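Local coordinates for high-affinity zinc uptake system protein znuA (Streptococcus suis, PDB 3MFQ) that binds zinc and probably serves as the metal-capturing, solute-binding component of an ABC-type metal uptake system, at residues P7-L16 with A56-E67; R164-A172 with I216-M227. All blocks are in the same frame, centred on the assembly; numbering follows the deposited sequence.

Contact 1 of 2, residues P7-L16 with A56-E67; sequences PRVAVTTSFL and ADLVLYHGLHFE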
loop_
_atom_site.group_PDB
_atom_site.type_symbol
_atom_site.label_atom_id
_atom_site.label_comp_id
_atom_site.label_asym_id
_atom_site.label_seq_id
_atom_site.Cartn_x
_atom_site.Cartn_y
_atom_site.Cartn_z
ATOM N N PRO A 7 -25.339 -0.927 10.121
ATOM C CA PRO A 7 -24.135 -0.806 10.947
ATOM C C PRO A 7 -23.139 0.174 10.342
ATOM O O PRO A 7 -22.988 0.235 9.121
ATOM C CB PRO A 7 -23.557 -2.224 10.930
ATOM C CG PRO A 7 -24.718 -3.096 10.680
ATOM C CD PRO A 7 -25.628 -2.327 9.773
ATOM N N ARG A 8 -22.469 0.939 11.196
ATOM C CA ARG A 8 -21.498 1.925 10.744
ATOM C C ARG A 8 -20.082 1.455 11.052
ATOM O O ARG A 8 -19.710 1.257 12.206
ATOM C CB ARG A 8 -21.776 3.288 11.387
ATOM C CG ARG A 8 -20.929 4.437 10.848
ATOM C CD ARG A 8 -21.655 5.767 10.957
ATOM N NE ARG A 8 -22.955 5.718 10.295
ATOM C CZ ARG A 8 -23.130 5.822 8.981
ATOM N NH1 ARG A 8 -22.085 5.979 8.180
ATOM N NH2 ARG A 8 -24.351 5.766 8.465
ATOM N N VAL A 9 -19.289 1.284 10.003
ATOM C CA VAL A 9 -17.915 0.820 10.137
ATOM C C VAL A 9 -16.935 1.853 9.602
ATOM O O VAL A 9 -16.781 1.982 8.402
ATOM C CB VAL A 9 -17.716 -0.510 9.381
ATOM C CG1 VAL A 9 -16.296 -0.912 9.456
ATOM C CG2 VAL A 9 -18.652 -1.562 9.922
ATOM N N ALA A 10 -16.240 2.535 10.506
ATOM C CA ALA A 10 -15.274 3.556 10.146
ATOM C C ALA A 10 -14.031 2.903 9.546
ATOM O O ALA A 10 -13.591 1.837 9.975
ATOM C CB ALA A 10 -14.934 4.379 11.347
ATOM N N VAL A 11 -13.486 3.531 8.516
ATOM C CA VAL A 11 -12.436 2.897 7.752
ATOM C C VAL A 11 -11.377 3.926 7.377
ATOM O O VAL A 11 -11.682 4.975 6.815
ATOM C CB VAL A 11 -13.011 2.161 6.509
ATOM C CG1 VAL A 11 -14.348 1.472 6.838
ATOM C CG2 VAL A 11 -13.167 3.119 5.337
ATOM N N THR A 12 -10.131 3.625 7.724
ATOM C CA THR A 12 -9.053 4.599 7.613
ATOM C C THR A 12 -8.688 4.927 6.170
ATOM O O THR A 12 -8.731 6.085 5.762
ATOM C CB THR A 12 -7.791 4.149 8.383
ATOM O OG1 THR A 12 -7.487 2.788 8.054
ATOM C CG2 THR A 12 -8.025 4.255 9.882
ATOM N N THR A 13 -8.339 3.908 5.395
ATOM C CA THR A 13 -7.848 4.135 4.042
ATOM C C THR A 13 -8.763 3.553 2.979
ATOM O O THR A 13 -9.609 2.706 3.263
ATOM C CB THR A 13 -6.462 3.524 3.849
ATOM O OG1 THR A 13 -6.597 2.120 3.605
ATOM C CG2 THR A 13 -5.606 3.750 5.086
ATOM N N SER A 14 -8.574 4.010 1.747
ATOM C CA SER A 14 -9.339 3.514 0.615
ATOM C C SER A 14 -9.154 2.012 0.447
ATOM O O SER A 14 -10.008 1.336 -0.124
ATOM C CB SER A 14 -8.916 4.236 -0.660
ATOM O OG SER A 14 -7.515 4.142 -0.843
ATOM N N PHE A 15 -8.031 1.495 0.935
ATOM C CA PHE A 15 -7.783 0.060 0.889
ATOM C C PHE A 15 -8.912 -0.658 1.583
ATOM O O PHE A 15 -9.594 -1.498 1.001
ATOM C CB PHE A 15 -6.487 -0.293 1.608
ATOM C CG PHE A 15 -5.264 0.180 0.908
ATOM C CD1 PHE A 15 -4.754 -0.524 -0.164
ATOM C CD2 PHE A 15 -4.617 1.327 1.324
ATOM C CE1 PHE A 15 -3.624 -0.089 -0.811
ATOM C CE2 PHE A 15 -3.487 1.767 0.682
ATOM C CZ PHE A 15 -2.988 1.060 -0.388
ATOM N N LEU A 16 -9.093 -0.324 2.850
ATOM C CA LEU A 16 -10.110 -0.962 3.654
ATOM C C LEU A 16 -11.478 -0.670 3.049
ATOM O O LEU A 16 -12.303 -1.577 2.913
ATOM C CB LEU A 16 -9.995 -0.497 5.104
ATOM C CG LEU A 16 -8.552 -0.631 5.608
ATOM C CD1 LEU A 16 -8.440 -0.303 7.086
ATOM C CD2 LEU A 16 -8.006 -2.024 5.321
ATOM N N ALA A 56 -18.823 5.162 15.323
ATOM C CA ALA A 56 -18.718 3.898 14.603
ATOM C C ALA A 56 -19.068 2.690 15.469
ATOM O O ALA A 56 -18.729 2.636 16.651
ATOM C CB ALA A 56 -17.322 3.745 14.011
ATOM N N ASP A 57 -19.752 1.725 14.866
ATOM C CA ASP A 57 -20.047 0.461 15.525
ATOM C C ASP A 57 -18.824 -0.441 15.431
ATOM O O ASP A 57 -18.595 -1.296 16.286
ATOM C CB ASP A 57 -21.247 -0.220 14.864
ATOM C CG ASP A 57 -22.506 0.625 14.922
ATOM O OD1 ASP A 57 -22.724 1.313 15.943
ATOM O OD2 ASP A 57 -23.285 0.597 13.946
ATOM N N LEU A 58 -18.043 -0.236 14.376
ATOM C CA LEU A 58 -16.821 -0.996 14.142
ATOM C C LEU A 58 -15.800 -0.105 13.452
ATOM O O LEU A 58 -16.125 0.595 12.498
ATOM C CB LEU A 58 -17.108 -2.222 13.269
ATOM C CG LEU A 58 -15.904 -3.012 12.750
ATOM C CD1 LEU A 58 -15.137 -3.636 13.904
ATOM C CD2 LEU A 58 -16.335 -4.081 11.757
ATOM N N VAL A 59 -14.566 -0.128 13.939
ATOM C CA VAL A 59 -13.495 0.637 13.311
ATOM C C VAL A 59 -12.396 -0.298 12.814
ATOM O O VAL A 59 -11.883 -1.116 13.574
ATOM C CB VAL A 59 -12.900 1.682 14.279
ATOM C CG1 VAL A 59 -11.688 2.361 13.655
ATOM C CG2 VAL A 59 -13.953 2.710 14.667
ATOM N N LEU A 60 -12.043 -0.180 11.536
ATOM C CA LEU A 60 -11.012 -1.032 10.946
ATOM C C LEU A 60 -9.839 -0.218 10.409
ATOM O O LEU A 60 -10.032 0.807 9.750
ATOM C CB LEU A 60 -11.599 -1.898 9.831
ATOM C CG LEU A 60 -12.452 -3.090 10.266
ATOM C CD1 LEU A 60 -13.157 -3.710 9.072
ATOM C CD2 LEU A 60 -11.596 -4.121 10.985
ATOM N N TYR A 61 -8.624 -0.679 10.695
ATOM C CA TYR A 61 -7.418 -0.004 10.226
ATOM C C TYR A 61 -6.279 -0.989 9.972
ATOM O O TYR A 61 -6.343 -2.148 10.382
ATOM C CB TYR A 61 -6.979 1.076 11.218
ATOM C CG TYR A 61 -6.476 0.540 12.541
ATOM C CD1 TYR A 61 -7.343 -0.058 13.447
ATOM C CD2 TYR A 61 -5.136 0.642 12.888
ATOM C CE1 TYR A 61 -6.886 -0.545 14.658
ATOM C CE2 TYR A 61 -4.671 0.158 14.098
ATOM C CZ TYR A 61 -5.550 -0.434 14.978
ATOM O OH TYR A 61 -5.087 -0.917 16.182
ATOM N N HIS A 62 -5.239 -0.516 9.293
ATOM C CA HIS A 62 -4.086 -1.344 8.960
ATOM C C HIS A 62 -3.297 -1.730 10.202
ATOM O O HIS A 62 -3.175 -2.908 10.536
ATOM C CB HIS A 62 -3.163 -0.600 7.994
ATOM C CG HIS A 62 -3.773 -0.325 6.657
ATOM N ND1 HIS A 62 -4.977 0.330 6.510
ATOM C CD2 HIS A 62 -3.341 -0.601 5.404
ATOM C CE1 HIS A 62 -5.265 0.434 5.224
ATOM N NE2 HIS A 62 -4.286 -0.122 4.532
ATOM N N GLY A 63 -2.757 -0.726 10.883
ATOM C CA GLY A 63 -1.875 -0.958 12.009
ATOM C C GLY A 63 -0.434 -0.738 11.597
ATOM O O GLY A 63 -0.166 -0.054 10.607
ATOM N N LEU A 64 0.496 -1.317 12.350
ATOM C CA LEU A 64 1.918 -1.198 12.044
ATOM C C LEU A 64 2.333 0.265 11.911
ATOM O O LEU A 64 3.285 0.587 11.201
ATOM C CB LEU A 64 2.253 -1.954 10.757
ATOM C CG LEU A 64 1.706 -3.377 10.649
ATOM C CD1 LEU A 64 2.227 -4.054 9.393
ATOM C CD2 LEU A 64 2.062 -4.189 11.885
ATOM N N HIS A 65 1.609 1.145 12.597
ATOM C CA HIS A 65 1.908 2.572 12.577
ATOM C C HIS A 65 1.758 3.170 11.181
ATOM O O HIS A 65 2.303 4.236 10.891
ATOM C CB HIS A 65 3.320 2.838 13.108
ATOM C CG HIS A 65 3.507 2.486 14.551
ATOM N ND1 HIS A 65 2.703 1.570 15.205
ATOM C CD2 HIS A 65 4.405 2.912 15.463
ATOM C CE1 HIS A 65 3.102 1.459 16.456
ATOM N NE2 HIS A 65 4.136 2.261 16.644
ATOM N N PHE A 66 1.022 2.482 10.314
ATOM C CA PHE A 66 0.777 2.989 8.968
ATOM C C PHE A 66 0.117 4.365 9.030
ATOM O O PHE A 66 0.612 5.330 8.445
ATOM C CB PHE A 66 -0.078 2.007 8.161
ATOM C CG PHE A 66 -0.478 2.519 6.804
ATOM C CD1 PHE A 66 0.416 3.238 6.024
ATOM C CD2 PHE A 66 -1.746 2.271 6.303
ATOM C CE1 PHE A 66 0.048 3.707 4.773
ATOM C CE2 PHE A 66 -2.119 2.737 5.054
ATOM C CZ PHE A 66 -1.220 3.455 4.289
ATOM N N GLU A 67 -0.997 4.448 9.752
ATOM C CA GLU A 67 -1.678 5.717 9.958
ATOM C C GLU A 67 -0.745 6.726 10.621
ATOM O O GLU A 67 -0.955 7.930 10.523
ATOM C CB GLU A 67 -2.949 5.524 10.784
ATOM C CG GLU A 67 -4.107 4.905 10.008
ATOM C CD GLU A 67 -4.047 3.391 9.956
ATOM O OE1 GLU A 67 -3.047 2.819 10.432
ATOM O OE2 GLU A 67 -5.004 2.773 9.446
#
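Val9 and Leu58 run alongside each other on one face of the sheet, CG2 of Val9 3.7 Å from CB of Leu58, in the parallel pairing of strands 8-11 and 58-61. The axes of these short strand segments come within 4.5 Å, their directions 24° apart. On the other face CB of Ala10 meets CB of Ala56 at 3.6 Å. The pairing is straightest where Leu60 N donates to Ala10 O (3.0 Å, 173° at the hydrogen); Ala10 N to Leu58 O is weak by its angle, and Thr12 N to Leu60 O is long and weak. Packing stays dense beyond the strands: Leu16 sends CD1 over the backbone of Leu60 and Tyr61, while Phe15 and His62 form an oblique aromatic pair. Thr12 OG1, placed between its own backbone N and carbonyl carbon (chi1 48°), donates to the anti lone pair of Glu67 OE2 at 2.8 Å, and that oxygen also takes a weak bond from His62 N.

The end at Pro7, Arg8, Ala56 and Asp57 is the solvent side, more open and more polar, though well hydrogen-bonded. There exposed Asp57 curls back, and Arg8 N reaches its OD2 from above the carboxylate plane (2.9 Å), while Arg8 O accepts from both Asp57 N and Leu58 N. The guanidinium of Arg8 turns away to a salt bridge with Asp31.

Strands 8-11 and 58-61 are the two inner strands of a four-stranded parallel sheet, flanked by 29-32 and 79-80; helix 109-123 packs on Val9 and Leu58, and helix 71-77 on Thr12 and Tyr61.

Contact 2 of 2, residues R164-A172 with I216-M227; sequences RYLVTPHDA and IFTESTTNPERM. With ZN (zinc ion), chain D.
His170 is gripped at both ring nitrogens: NE2 binds the zinc ion at 2.2 Å, and ND1 donates to OE2 of Glu219 at 2.8 Å. The carboxylate oxygen lies in the ring plane and offers its syn lone pair, although the ring and carboxylate planes are 62° apart. Thr222 OG1 donates to the anti lone pair of the same OE2, so OE2 takes two bonds, while OE1 is bonded to Ser253 and accepts from a water. This second-shell carboxylate orients the imidazole and would be expected to make it a stronger metal donor. The same water also donates to His170 O, linking the segments.

Pro169 packs against this polar group, its CB 3.2 Å from Glu219 OE2. Its ring passes along the Glu219 chain, the two running oppositely, with CG 3.5 Å from Glu219 CG, and Met227 SD lies 3.7 Å from Pro169 CA. Arg226, bent at chi3 (-48°), brings NH1 to Pro169 O at 2.6 Å, well above the carbonyl plane.

Farther from the metal the contact becomes apolar: Val167 CG1 meets Ile216 CG2 at 3.5 Å, and Leu166 CD1 approaches the Phe217 ring obliquely. Beside them Phe217 N donates to Val167 O (2.6 Å).

His41, His104 and Asp254 complete the zinc site, a three-histidine, one-aspartate centre of the kind found in TroA-like metal-binding proteins, here with a His-carboxylate hydrogen bond behind one ligand.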
loop_
_atom_site.group_PDB
_atom_site.type_symbol
_atom_site.label_atom_id
_atom_site.label_comp_id
_atom_site.label_asym_id
_atom_site.label_seq_id
_atom_site.Cartn_x
_atom_site.Cartn_y
_atom_site.Cartn_z
ATOM N N ARG A 164 15.208 -6.510 -12.804
ATOM C CA ARG A 164 14.331 -6.648 -11.646
ATOM C C ARG A 164 14.723 -5.682 -10.538
ATOM O O ARG A 164 14.981 -6.087 -9.407
ATOM C CB ARG A 164 14.344 -8.084 -11.125
ATOM C CG ARG A 164 13.754 -9.085 -12.098
ATOM C CD ARG A 164 12.802 -10.034 -11.399
ATOM N NE ARG A 164 11.851 -10.614 -12.338
ATOM C CZ ARG A 164 10.733 -11.236 -11.982
ATOM N NH1 ARG A 164 10.421 -11.363 -10.702
ATOM N NH2 ARG A 164 9.926 -11.730 -12.909
ATOM N N TYR A 165 14.763 -4.398 -10.876
ATOM C CA TYR A 165 15.109 -3.360 -9.919
ATOM C C TYR A 165 14.102 -2.221 -9.967
ATOM O O TYR A 165 13.984 -1.524 -10.973
ATOM C CB TYR A 165 16.515 -2.834 -10.189
ATOM C CG TYR A 165 17.601 -3.840 -9.903
ATOM C CD1 TYR A 165 18.008 -4.746 -10.872
ATOM C CD2 TYR A 165 18.219 -3.885 -8.662
ATOM C CE1 TYR A 165 19.002 -5.668 -10.614
ATOM C CE2 TYR A 165 19.214 -4.803 -8.394
ATOM C CZ TYR A 165 19.601 -5.692 -9.373
ATOM O OH TYR A 165 20.592 -6.608 -9.107
ATOM N N LEU A 166 13.382 -2.038 -8.867
ATOM C CA LEU A 166 12.335 -1.032 -8.790
ATOM C C LEU A 166 12.814 0.184 -8.012
ATOM O O LEU A 166 13.406 0.051 -6.943
ATOM C CB LEU A 166 11.094 -1.625 -8.124
ATOM C CG LEU A 166 9.853 -0.743 -8.011
ATOM C CD1 LEU A 166 9.383 -0.303 -9.382
ATOM C CD2 LEU A 166 8.752 -1.492 -7.286
ATOM N N VAL A 167 12.559 1.370 -8.553
ATOM C CA VAL A 167 12.928 2.607 -7.878
ATOM C C VAL A 167 11.696 3.457 -7.607
ATOM O O VAL A 167 10.989 3.857 -8.531
ATOM C CB VAL A 167 13.937 3.426 -8.695
ATOM C CG1 VAL A 167 14.310 4.694 -7.947
ATOM C CG2 VAL A 167 15.173 2.595 -8.990
ATOM N N THR A 168 11.447 3.730 -6.332
ATOM C CA THR A 168 10.259 4.459 -5.924
ATOM C C THR A 168 10.635 5.565 -4.945
ATOM O O THR A 168 11.714 5.530 -4.360
ATOM C CB THR A 168 9.238 3.514 -5.271
ATOM O OG1 THR A 168 9.800 2.954 -4.079
ATOM C CG2 THR A 168 8.875 2.390 -6.226
ATOM N N PRO A 169 9.746 6.556 -4.775
ATOM C CA PRO A 169 9.961 7.701 -3.882
ATOM C C PRO A 169 10.262 7.306 -2.436
ATOM O O PRO A 169 11.048 7.986 -1.778
ATOM C CB PRO A 169 8.632 8.451 -3.958
ATOM C CG PRO A 169 8.101 8.117 -5.299
ATOM C CD PRO A 169 8.498 6.693 -5.546
ATOM N N HIS A 170 9.645 6.236 -1.946
ATOM C CA HIS A 170 9.965 5.745 -0.608
ATOM C C HIS A 170 9.782 4.236 -0.476
ATOM O O HIS A 170 9.156 3.596 -1.320
ATOM C CB HIS A 170 9.176 6.499 0.468
ATOM C CG HIS A 170 7.752 6.059 0.604
ATOM N ND1 HIS A 170 6.781 6.374 -0.322
ATOM C CD2 HIS A 170 7.130 5.348 1.574
ATOM C CE1 HIS A 170 5.625 5.866 0.064
ATOM N NE2 HIS A 170 5.809 5.239 1.212
ATOM N N ASP A 171 10.342 3.677 0.590
ATOM C CA ASP A 171 10.360 2.235 0.793
ATOM C C ASP A 171 8.968 1.695 1.106
ATOM O O ASP A 171 8.572 1.621 2.266
ATOM C CB ASP A 171 11.320 1.886 1.927
ATOM C CG ASP A 171 12.028 0.570 1.704
ATOM O OD1 ASP A 171 11.564 -0.217 0.852
ATOM O OD2 ASP A 171 13.051 0.326 2.379
ATOM N N ALA A 172 8.234 1.310 0.068
ATOM C CA ALA A 172 6.856 0.871 0.247
ATOM C C ALA A 172 6.556 -0.430 -0.489
ATOM O O ALA A 172 5.418 -0.894 -0.495
ATOM C CB ALA A 172 5.895 1.962 -0.195
ATOM N N ILE A 216 12.963 5.149 -13.219
ATOM C CA ILE A 216 12.595 5.313 -11.820
ATOM C C ILE A 216 11.115 5.668 -11.744
ATOM O O ILE A 216 10.595 6.379 -12.601
ATOM C CB ILE A 216 13.445 6.397 -11.128
ATOM C CG1 ILE A 216 13.258 7.750 -11.817
ATOM C CG2 ILE A 216 14.911 5.998 -11.132
ATOM C CD1 ILE A 216 14.114 8.847 -11.231
ATOM N N PHE A 217 10.433 5.162 -10.724
ATOM C CA PHE A 217 8.981 5.276 -10.675
ATOM C C PHE A 217 8.452 6.403 -9.799
ATOM O O PHE A 217 9.146 6.907 -8.915
ATOM C CB PHE A 217 8.351 3.943 -10.277
ATOM C CG PHE A 217 8.349 2.930 -11.380
ATOM C CD1 PHE A 217 9.479 2.175 -11.647
ATOM C CD2 PHE A 217 7.222 2.738 -12.160
ATOM C CE1 PHE A 217 9.481 1.241 -12.667
ATOM C CE2 PHE A 217 7.217 1.806 -13.183
ATOM C CZ PHE A 217 8.349 1.057 -13.436
ATOM N N THR A 218 7.206 6.779 -10.067
ATOM C CA THR A 218 6.535 7.870 -9.372
ATOM C C THR A 218 5.245 7.367 -8.729
ATOM O O THR A 218 4.575 6.491 -9.275
ATOM C CB THR A 218 6.213 9.022 -10.346
ATOM O OG1 THR A 218 7.397 9.796 -10.576
ATOM C CG2 THR A 218 5.134 9.927 -9.780
ATOM N N GLU A 219 4.903 7.915 -7.566
ATOM C CA GLU A 219 3.704 7.496 -6.846
ATOM C C GLU A 219 2.745 8.663 -6.632
ATOM O O GLU A 219 3.156 9.823 -6.612
ATOM C CB GLU A 219 4.077 6.865 -5.507
ATOM C CG GLU A 219 4.699 7.839 -4.529
ATOM C CD GLU A 219 5.323 7.150 -3.337
ATOM O OE1 GLU A 219 5.275 5.904 -3.281
ATOM O OE2 GLU A 219 5.863 7.853 -2.459
ATOM N N SER A 220 1.466 8.339 -6.460
ATOM C CA SER A 220 0.404 9.339 -6.392
ATOM C C SER A 220 0.340 10.101 -5.070
ATOM O O SER A 220 -0.231 11.190 -5.009
ATOM C CB SER A 220 -0.953 8.682 -6.665
ATOM O OG SER A 220 -1.264 7.728 -5.663
ATOM N N THR A 221 0.919 9.537 -4.016
ATOM C CA THR A 221 0.810 10.136 -2.688
ATOM C C THR A 221 1.939 11.104 -2.323
ATOM O O THR A 221 1.828 11.839 -1.344
ATOM C CB THR A 221 0.663 9.064 -1.585
ATOM O OG1 THR A 221 1.445 7.913 -1.926
ATOM C CG2 THR A 221 -0.791 8.650 -1.436
ATOM N N THR A 222 3.017 11.113 -3.102
ATOM C CA THR A 222 4.123 12.038 -2.837
ATOM C C THR A 222 4.456 12.921 -4.039
ATOM O O THR A 222 4.066 12.625 -5.167
ATOM C CB THR A 222 5.407 11.308 -2.377
ATOM O OG1 THR A 222 5.832 10.387 -3.389
ATOM C CG2 THR A 222 5.163 10.553 -1.081
ATOM N N ASN A 223 5.183 14.005 -3.784
ATOM C CA ASN A 223 5.563 14.949 -4.831
ATOM C C ASN A 223 6.608 14.378 -5.784
ATOM O O ASN A 223 7.749 14.140 -5.392
ATOM C CB ASN A 223 6.081 16.249 -4.218
ATOM C CG ASN A 223 5.044 16.944 -3.365
ATOM O OD1 ASN A 223 3.848 16.887 -3.653
ATOM N ND2 ASN A 223 5.495 17.608 -2.305
ATOM N N PRO A 224 6.216 14.167 -7.049
ATOM C CA PRO A 224 7.065 13.586 -8.097
ATOM C C PRO A 224 8.349 14.376 -8.340
ATOM O O PRO A 224 9.255 13.877 -9.009
ATOM C CB PRO A 224 6.171 13.642 -9.341
ATOM C CG PRO A 224 4.782 13.656 -8.807
ATOM C CD PRO A 224 4.852 14.438 -7.535
ATOM N N GLU A 225 8.426 15.589 -7.804
ATOM C CA GLU A 225 9.613 16.422 -7.962
ATOM C C GLU A 225 10.842 15.685 -7.452
ATOM O O GLU A 225 11.919 15.765 -8.041
ATOM C CB GLU A 225 9.448 17.737 -7.202
ATOM C CG GLU A 225 9.679 18.974 -8.052
ATOM C CD GLU A 225 11.066 19.014 -8.666
ATOM O OE1 GLU A 225 11.167 18.931 -9.910
ATOM O OE2 GLU A 225 12.052 19.128 -7.909
ATOM N N ARG A 226 10.666 14.965 -6.351
ATOM C CA ARG A 226 11.747 14.209 -5.743
ATOM C C ARG A 226 12.404 13.261 -6.737
ATOM O O ARG A 226 13.623 13.102 -6.737
ATOM C CB ARG A 226 11.223 13.412 -4.554
ATOM C CG ARG A 226 12.268 12.542 -3.897
ATOM C CD ARG A 226 11.616 11.546 -2.967
ATOM N NE ARG A 226 10.649 12.189 -2.085
ATOM C CZ ARG A 226 9.984 11.555 -1.127
ATOM N NH1 ARG A 226 10.185 10.260 -0.928
ATOM N NH2 ARG A 226 9.121 12.213 -0.367
ATOM N N MET A 227 11.592 12.627 -7.576
ATOM C CA MET A 227 12.109 11.669 -8.546
ATOM C C MET A 227 12.717 12.377 -9.750
ATOM O O MET A 227 13.561 11.815 -10.445
ATOM C CB MET A 227 11.018 10.692 -8.989
ATOM C CG MET A 227 10.431 9.868 -7.855
ATOM S SD MET A 227 11.661 8.901 -6.955
ATOM C CE MET A 227 11.990 7.585 -8.119
HETATM ZN ZN ZN D . 4.247 4.475 2.511
HETATM O O HOH W 1 7.050 3.716 -2.798
#

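Both contacts are largely buried and lie on opposite sides of the chain's centre, their own centres about 25 Å apart and their nearest atoms about 7 Å apart without touching. Each joins a strand and its following loop to another strand, yet the emphasis differs. Contact 1 is mainly continuous parallel pairing within a four-stranded sheet, with the exposed residues among those that touch gathered at one end; contact 2 has a single backbone hydrogen bond across it and relies on side chains, a water and a metal ligand. The zinc ion lies between them: contact 2 supplies a ligand directly, whereas contact 1 comes near through Phe66, whose side chain is about 5 Å from the ion and packs against the ligand His41.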